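Long-range contact in m3DLH protein (Halieaceae bacterium, PDB 7JKA), which probably hydrolyses ester-type bonds such as those of dienelactones, as an alpha/beta-hydrolase of the dienelactone hydrolase family, and may also act on phosphotriesters: residues F207-A219 and G227-A241. Sequence-based numbering, arbitrary orientation.
Sequences FYGNAAHSFTDPA and GLAYEPLTEARSWTA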
loop_
_atom_site.group_PDB
_atom_site.type_symbol
_atom_site.label_atom_id
_atom_site.label_comp_id
_atom_site.label_asym_id
_atom_site.label_seq_id
_atom_site.Cartn_x
_atom_site.Cartn_y
_atom_site.Cartn_z
ATOM N N PHE A 207 -9.074 -1.823 -14.604
ATOM C CA PHE A 207 -9.977 -2.944 -14.336
ATOM C C PHE A 207 -9.339 -4.202 -14.912
ATOM O O PHE A 207 -9.154 -4.306 -16.136
ATOM C CB PHE A 207 -11.344 -2.724 -14.988
ATOM C CG PHE A 207 -12.199 -1.672 -14.338
ATOM C CD1 PHE A 207 -11.916 -0.321 -14.499
ATOM C CD2 PHE A 207 -13.325 -2.038 -13.619
ATOM C CE1 PHE A 207 -12.738 0.653 -13.923
ATOM C CE2 PHE A 207 -14.166 -1.064 -13.039
ATOM C CZ PHE A 207 -13.850 0.276 -13.182
ATOM N N TYR A 208 -8.994 -5.156 -14.047
ATOM C CA TYR A 208 -8.482 -6.461 -14.475
ATOM C C TYR A 208 -9.646 -7.448 -14.475
ATOM O O TYR A 208 -10.124 -7.868 -13.415
ATOM C CB TYR A 208 -7.356 -6.930 -13.559
ATOM C CG TYR A 208 -6.099 -6.115 -13.726
ATOM C CD1 TYR A 208 -5.226 -6.373 -14.777
ATOM C CD2 TYR A 208 -5.771 -5.102 -12.827
ATOM C CE1 TYR A 208 -4.050 -5.623 -14.927
ATOM C CE2 TYR A 208 -4.617 -4.364 -12.977
ATOM C CZ TYR A 208 -3.755 -4.635 -14.028
ATOM O OH TYR A 208 -2.588 -3.906 -14.189
ATOM N N GLY A 209 -10.112 -7.822 -15.668
ATOM C CA GLY A 209 -11.318 -8.612 -15.744
ATOM C C GLY A 209 -11.233 -9.960 -15.064
ATOM O O GLY A 209 -12.233 -10.460 -14.541
ATOM N N ASN A 210 -10.058 -10.570 -15.054
ATOM C CA ASN A 210 -9.969 -11.930 -14.530
ATOM C C ASN A 210 -10.217 -12.005 -13.023
ATOM O O ASN A 210 -10.516 -13.081 -12.505
ATOM C CB ASN A 210 -8.580 -12.520 -14.813
ATOM C CG ASN A 210 -8.314 -12.768 -16.291
ATOM O OD1 ASN A 210 -9.233 -12.936 -17.104
ATOM N ND2 ASN A 210 -7.029 -12.812 -16.639
ATOM N N ALA A 211 -10.109 -10.894 -12.315
ATOM C CA ALA A 211 -9.701 -10.913 -10.919
ATOM C C ALA A 211 -10.783 -10.398 -9.980
ATOM O O ALA A 211 -11.566 -9.506 -10.324
ATOM C CB ALA A 211 -8.451 -10.077 -10.735
ATOM N N ALA A 212 -10.774 -10.936 -8.758
ATOM C CA ALA A 212 -11.670 -10.470 -7.706
ATOM C C ALA A 212 -10.851 -9.852 -6.584
ATOM O O ALA A 212 -9.787 -9.290 -6.843
ATOM C CB ALA A 212 -12.539 -11.619 -7.187
ATOM N N HIS A 213 -11.305 -9.959 -5.339
ATOM C CA HIS A 213 -10.509 -9.445 -4.237
ATOM C C HIS A 213 -9.332 -10.371 -3.939
ATOM O O HIS A 213 -9.361 -11.570 -4.239
ATOM C CB HIS A 213 -11.367 -9.276 -2.983
ATOM C CG HIS A 213 -10.867 -8.219 -2.047
ATOM N ND1 HIS A 213 -10.922 -6.875 -2.347
ATOM C CD2 HIS A 213 -10.312 -8.311 -0.816
ATOM C CE1 HIS A 213 -10.422 -6.182 -1.341
ATOM N NE2 HIS A 213 -10.044 -7.029 -0.400
ATOM N N SER A 214 -8.276 -9.787 -3.367
ATOM C CA SER A 214 -7.109 -10.524 -2.881
ATOM C C SER A 214 -6.402 -11.286 -4.000
ATOM O O SER A 214 -5.808 -12.344 -3.760
ATOM C CB SER A 214 -7.494 -11.466 -1.742
ATOM O OG SER A 214 -8.004 -10.692 -0.671
ATOM N N PHE A 215 -6.429 -10.737 -5.216
ATOM C CA PHE A 215 -5.898 -11.490 -6.344
ATOM C C PHE A 215 -4.382 -11.663 -6.289
ATOM O O PHE A 215 -3.856 -12.501 -7.021
ATOM C CB PHE A 215 -6.323 -10.844 -7.675
ATOM C CG PHE A 215 -5.858 -9.434 -7.865
ATOM C CD1 PHE A 215 -4.513 -9.144 -8.152
ATOM C CD2 PHE A 215 -6.776 -8.404 -7.874
ATOM C CE1 PHE A 215 -4.129 -7.816 -8.393
ATOM C CE2 PHE A 215 -6.404 -7.081 -8.092
ATOM C CZ PHE A 215 -5.074 -6.773 -8.352
ATOM N N THR A 216 -3.672 -10.932 -5.422
ATOM C CA THR A 216 -2.227 -11.113 -5.310
ATOM C C THR A 216 -1.824 -12.178 -4.299
ATOM O O THR A 216 -0.627 -12.471 -4.179
ATOM C CB THR A 216 -1.540 -9.807 -4.900
ATOM O OG1 THR A 216 -2.011 -9.435 -3.591
ATOM C CG2 THR A 216 -1.818 -8.688 -5.880
ATOM N N ASP A 217 -2.766 -12.782 -3.578
ATOM C CA ASP A 217 -2.399 -13.669 -2.480
ATOM C C ASP A 217 -2.706 -15.113 -2.836
ATOM O O ASP A 217 -3.888 -15.487 -2.911
ATOM C CB ASP A 217 -3.141 -13.278 -1.202
ATOM C CG ASP A 217 -2.641 -14.036 0.018
ATOM O OD1 ASP A 217 -1.595 -14.715 -0.081
ATOM O OD2 ASP A 217 -3.302 -13.964 1.079
ATOM N N PRO A 218 -1.681 -15.964 -3.043
ATOM C CA PRO A 218 -1.927 -17.396 -3.270
ATOM C C PRO A 218 -2.731 -18.051 -2.157
ATOM O O PRO A 218 -3.375 -19.083 -2.374
ATOM C CB PRO A 218 -0.510 -17.984 -3.350
ATOM C CG PRO A 218 0.342 -16.861 -3.810
ATOM C CD PRO A 218 -0.253 -15.616 -3.179
ATOM N N ALA A 219 -2.706 -17.456 -0.964
ATOM C CA ALA A 219 -3.428 -17.970 0.192
ATOM C C ALA A 219 -4.857 -17.443 0.281
ATOM O O ALA A 219 -5.541 -17.713 1.275
ATOM C CB ALA A 219 -2.669 -17.639 1.483
ATOM N N GLY A 227 -15.391 -14.320 -4.230
ATOM C CA GLY A 227 -15.038 -12.936 -4.011
ATOM C C GLY A 227 -13.581 -12.734 -3.646
ATOM O O GLY A 227 -12.999 -11.718 -4.023
ATOM N N LEU A 228 -12.986 -13.675 -2.918
ATOM C CA LEU A 228 -11.558 -13.651 -2.610
ATOM C C LEU A 228 -10.900 -14.841 -3.293
ATOM O O LEU A 228 -11.240 -15.993 -3.001
ATOM C CB LEU A 228 -11.315 -13.687 -1.098
ATOM C CG LEU A 228 -11.091 -12.317 -0.447
ATOM C CD1 LEU A 228 -12.403 -11.571 -0.263
ATOM C CD2 LEU A 228 -10.355 -12.456 0.878
ATOM N N ALA A 229 -9.961 -14.562 -4.199
ATOM C CA ALA A 229 -9.338 -15.622 -4.979
ATOM C C ALA A 229 -8.022 -15.124 -5.558
ATOM O O ALA A 229 -7.936 -13.981 -6.010
ATOM C CB ALA A 229 -10.258 -16.099 -6.108
ATOM N N TYR A 230 -7.016 -15.997 -5.549
ATOM C CA TYR A 230 -5.735 -15.720 -6.187
ATOM C C TYR A 230 -5.880 -15.761 -7.704
ATOM O O TYR A 230 -6.572 -16.622 -8.254
ATOM C CB TYR A 230 -4.702 -16.756 -5.732
ATOM C CG TYR A 230 -3.312 -16.592 -6.319
ATOM C CD1 TYR A 230 -2.638 -15.384 -6.222
ATOM C CD2 TYR A 230 -2.652 -17.668 -6.921
ATOM C CE1 TYR A 230 -1.358 -15.227 -6.742
ATOM C CE2 TYR A 230 -1.376 -17.524 -7.440
ATOM C CZ TYR A 230 -0.730 -16.305 -7.346
ATOM O OH TYR A 230 0.546 -16.159 -7.854
ATOM N N GLU A 231 -5.226 -14.824 -8.387
ATOM C CA GLU A 231 -5.280 -14.764 -9.849
ATOM C C GLU A 231 -3.870 -14.459 -10.339
ATOM O O GLU A 231 -3.451 -13.297 -10.404
ATOM C CB GLU A 231 -6.307 -13.731 -10.332
ATOM C CG GLU A 231 -6.946 -14.086 -11.687
ATOM C CD GLU A 231 -5.901 -14.167 -12.791
ATOM O OE1 GLU A 231 -5.231 -15.217 -12.936
ATOM O OE2 GLU A 231 -5.734 -13.170 -13.504
ATOM N N PRO A 232 -3.096 -15.496 -10.688
ATOM C CA PRO A 232 -1.665 -15.266 -10.941
ATOM C C PRO A 232 -1.406 -14.393 -12.153
ATOM O O PRO A 232 -0.425 -13.644 -12.151
ATOM C CB PRO A 232 -1.097 -16.686 -11.118
ATOM C CG PRO A 232 -2.257 -17.509 -11.506
ATOM C CD PRO A 232 -3.466 -16.911 -10.840
ATOM N N LEU A 233 -2.258 -14.443 -13.179
ATOM C CA LEU A 233 -2.042 -13.590 -14.343
ATOM C C LEU A 233 -2.172 -12.120 -13.968
ATOM O O LEU A 233 -1.323 -11.290 -14.323
ATOM C CB LEU A 233 -3.033 -13.968 -15.443
ATOM C CG LEU A 233 -2.730 -13.523 -16.875
ATOM C CD1 LEU A 233 -1.279 -13.788 -17.230
ATOM C CD2 LEU A 233 -3.665 -14.246 -17.848
ATOM N N THR A 234 -3.237 -11.776 -13.240
ATOM C CA THR A 234 -3.428 -10.402 -12.792
ATOM C C THR A 234 -2.359 -9.993 -11.791
ATOM O O THR A 234 -1.914 -8.837 -11.796
ATOM C CB THR A 234 -4.818 -10.239 -12.172
ATOM O OG1 THR A 234 -5.819 -10.549 -13.156
ATOM C CG2 THR A 234 -5.015 -8.820 -11.686
ATOM N N GLU A 235 -1.925 -10.919 -10.934
ATOM C CA GLU A 235 -0.811 -10.602 -10.040
ATOM C C GLU A 235 0.409 -10.158 -10.834
ATOM O O GLU A 235 1.015 -9.125 -10.546
ATOM C CB GLU A 235 -0.461 -11.800 -9.153
ATOM C CG GLU A 235 0.703 -11.420 -8.215
ATOM C CD GLU A 235 1.266 -12.584 -7.428
ATOM O OE1 GLU A 235 1.189 -13.732 -7.922
ATOM O OE2 GLU A 235 1.804 -12.345 -6.316
ATOM N N ALA A 236 0.748 -10.897 -11.889
ATOM C CA ALA A 236 1.924 -10.561 -12.677
ATOM C C ALA A 236 1.725 -9.269 -13.456
ATOM O O ALA A 236 2.618 -8.408 -13.494
ATOM C CB ALA A 236 2.243 -11.714 -13.622
ATOM N N ARG A 237 0.568 -9.118 -14.096
ATOM C CA ARG A 237 0.325 -7.913 -14.886
ATOM C C ARG A 237 0.358 -6.655 -14.024
ATOM O O ARG A 237 0.936 -5.632 -14.418
ATOM C CB ARG A 237 -1.026 -8.008 -15.597
ATOM C CG ARG A 237 -1.071 -9.022 -16.723
ATOM C CD ARG A 237 -2.510 -9.327 -17.053
ATOM N NE ARG A 237 -2.581 -10.117 -18.262
ATOM C CZ ARG A 237 -3.726 -10.571 -18.773
ATOM N NH1 ARG A 237 -4.879 -10.312 -18.175
ATOM N NH2 ARG A 237 -3.711 -11.272 -19.899
ATOM N N SER A 238 -0.319 -6.691 -12.875
ATOM C CA SER A 238 -0.352 -5.520 -12.014
ATOM C C SER A 238 1.020 -5.225 -11.411
ATOM O O SER A 238 1.383 -4.057 -11.267
ATOM C CB SER A 238 -1.397 -5.701 -10.909
ATOM O OG SER A 238 -1.139 -6.834 -10.095
ATOM N N TRP A 239 1.812 -6.257 -11.083
ATOM C CA TRP A 239 3.172 -6.001 -10.611
ATOM C C TRP A 239 4.003 -5.339 -11.703
ATOM O O TRP A 239 4.780 -4.412 -11.438
ATOM C CB TRP A 239 3.816 -7.311 -10.175
ATOM C CG TRP A 239 5.052 -7.170 -9.348
ATOM C CD1 TRP A 239 6.331 -7.456 -9.739
ATOM C CD2 TRP A 239 5.128 -6.732 -7.984
ATOM N NE1 TRP A 239 7.200 -7.205 -8.698
ATOM C CE2 TRP A 239 6.489 -6.775 -7.609
ATOM C CE3 TRP A 239 4.184 -6.319 -7.037
ATOM C CZ2 TRP A 239 6.934 -6.415 -6.324
ATOM C CZ3 TRP A 239 4.623 -5.967 -5.761
ATOM C CH2 TRP A 239 5.985 -6.017 -5.419
ATOM N N THR A 240 3.844 -5.796 -12.946
ATOM C CA THR A 240 4.549 -5.159 -14.052
ATOM C C THR A 240 4.107 -3.714 -14.220
ATOM O O THR A 240 4.931 -2.830 -14.472
ATOM C CB THR A 240 4.297 -5.946 -15.340
ATOM O OG1 THR A 240 4.937 -7.223 -15.223
ATOM C CG2 THR A 240 4.862 -5.226 -16.576
ATOM N N ALA A 241 2.796 -3.454 -14.109
ATOM C CA ALA A 241 2.336 -2.075 -14.236
ATOM C C ALA A 241 2.941 -1.197 -13.150
ATOM O O ALA A 241 3.348 -0.065 -13.423
ATOM C CB ALA A 241 0.806 -2.027 -14.205
HETATM O O HOH W 1 -1.348 -4.201 -16.526
HETATM O O HOH W 2 -9.072 -13.137 -8.286
#
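Thr234 CG2 is wedged between two aromatic side chains, and here the packing is tight. The methyl sits over one face of the Phe215 ring, 3.7 Å from its centroid and 17° off the normal, a CH-pi contact, while Tyr208 CB meets the same CG2 at 3.5 Å. A chi1 of 60° places CG of Phe215 between its own backbone N and carbonyl carbon, which brings the ring across the first turn of helix 232-250. Glu231 N-caps that helix: its OE2 takes both Thr234 N and Thr234 OG1 from one face of the carboxylate, and OE1 takes Leu233 N. The backbones are tied by Glu231 N to Phe215 O (3.0 Å), on a lone pair in the carbonyl plane, and by a single beta bridge at His213 and Leu228. The loop follows strand 203-208, the last of the sheet, as in the alpha/beta-hydrolase fold, where the catalytic histidine sits on such a loop; His213, bonded through ND1 to Asp181 and touching Cys132 of a probable nucleophile elbow, is consistent with that role. Tyr230 lies against Pro218, whose CA stands 3.7 Å from the ring centroid, and its OH donates to Glu235 OE1 (2.5 Å), while Glu235 OE2 pairs with Arg61 and Arg64. Replacing Tyr230 by a leucine would probably leave Pro218 without its aromatic face and Glu235 OE1 without this donor. The exposed side is looser: Asn210 ND2 reaches Glu231 OE2 by a weak bond (3.4 Å, 142°), and a water binds Tyr208 OH at 2.7 Å, with a weak second link to Arg237 O.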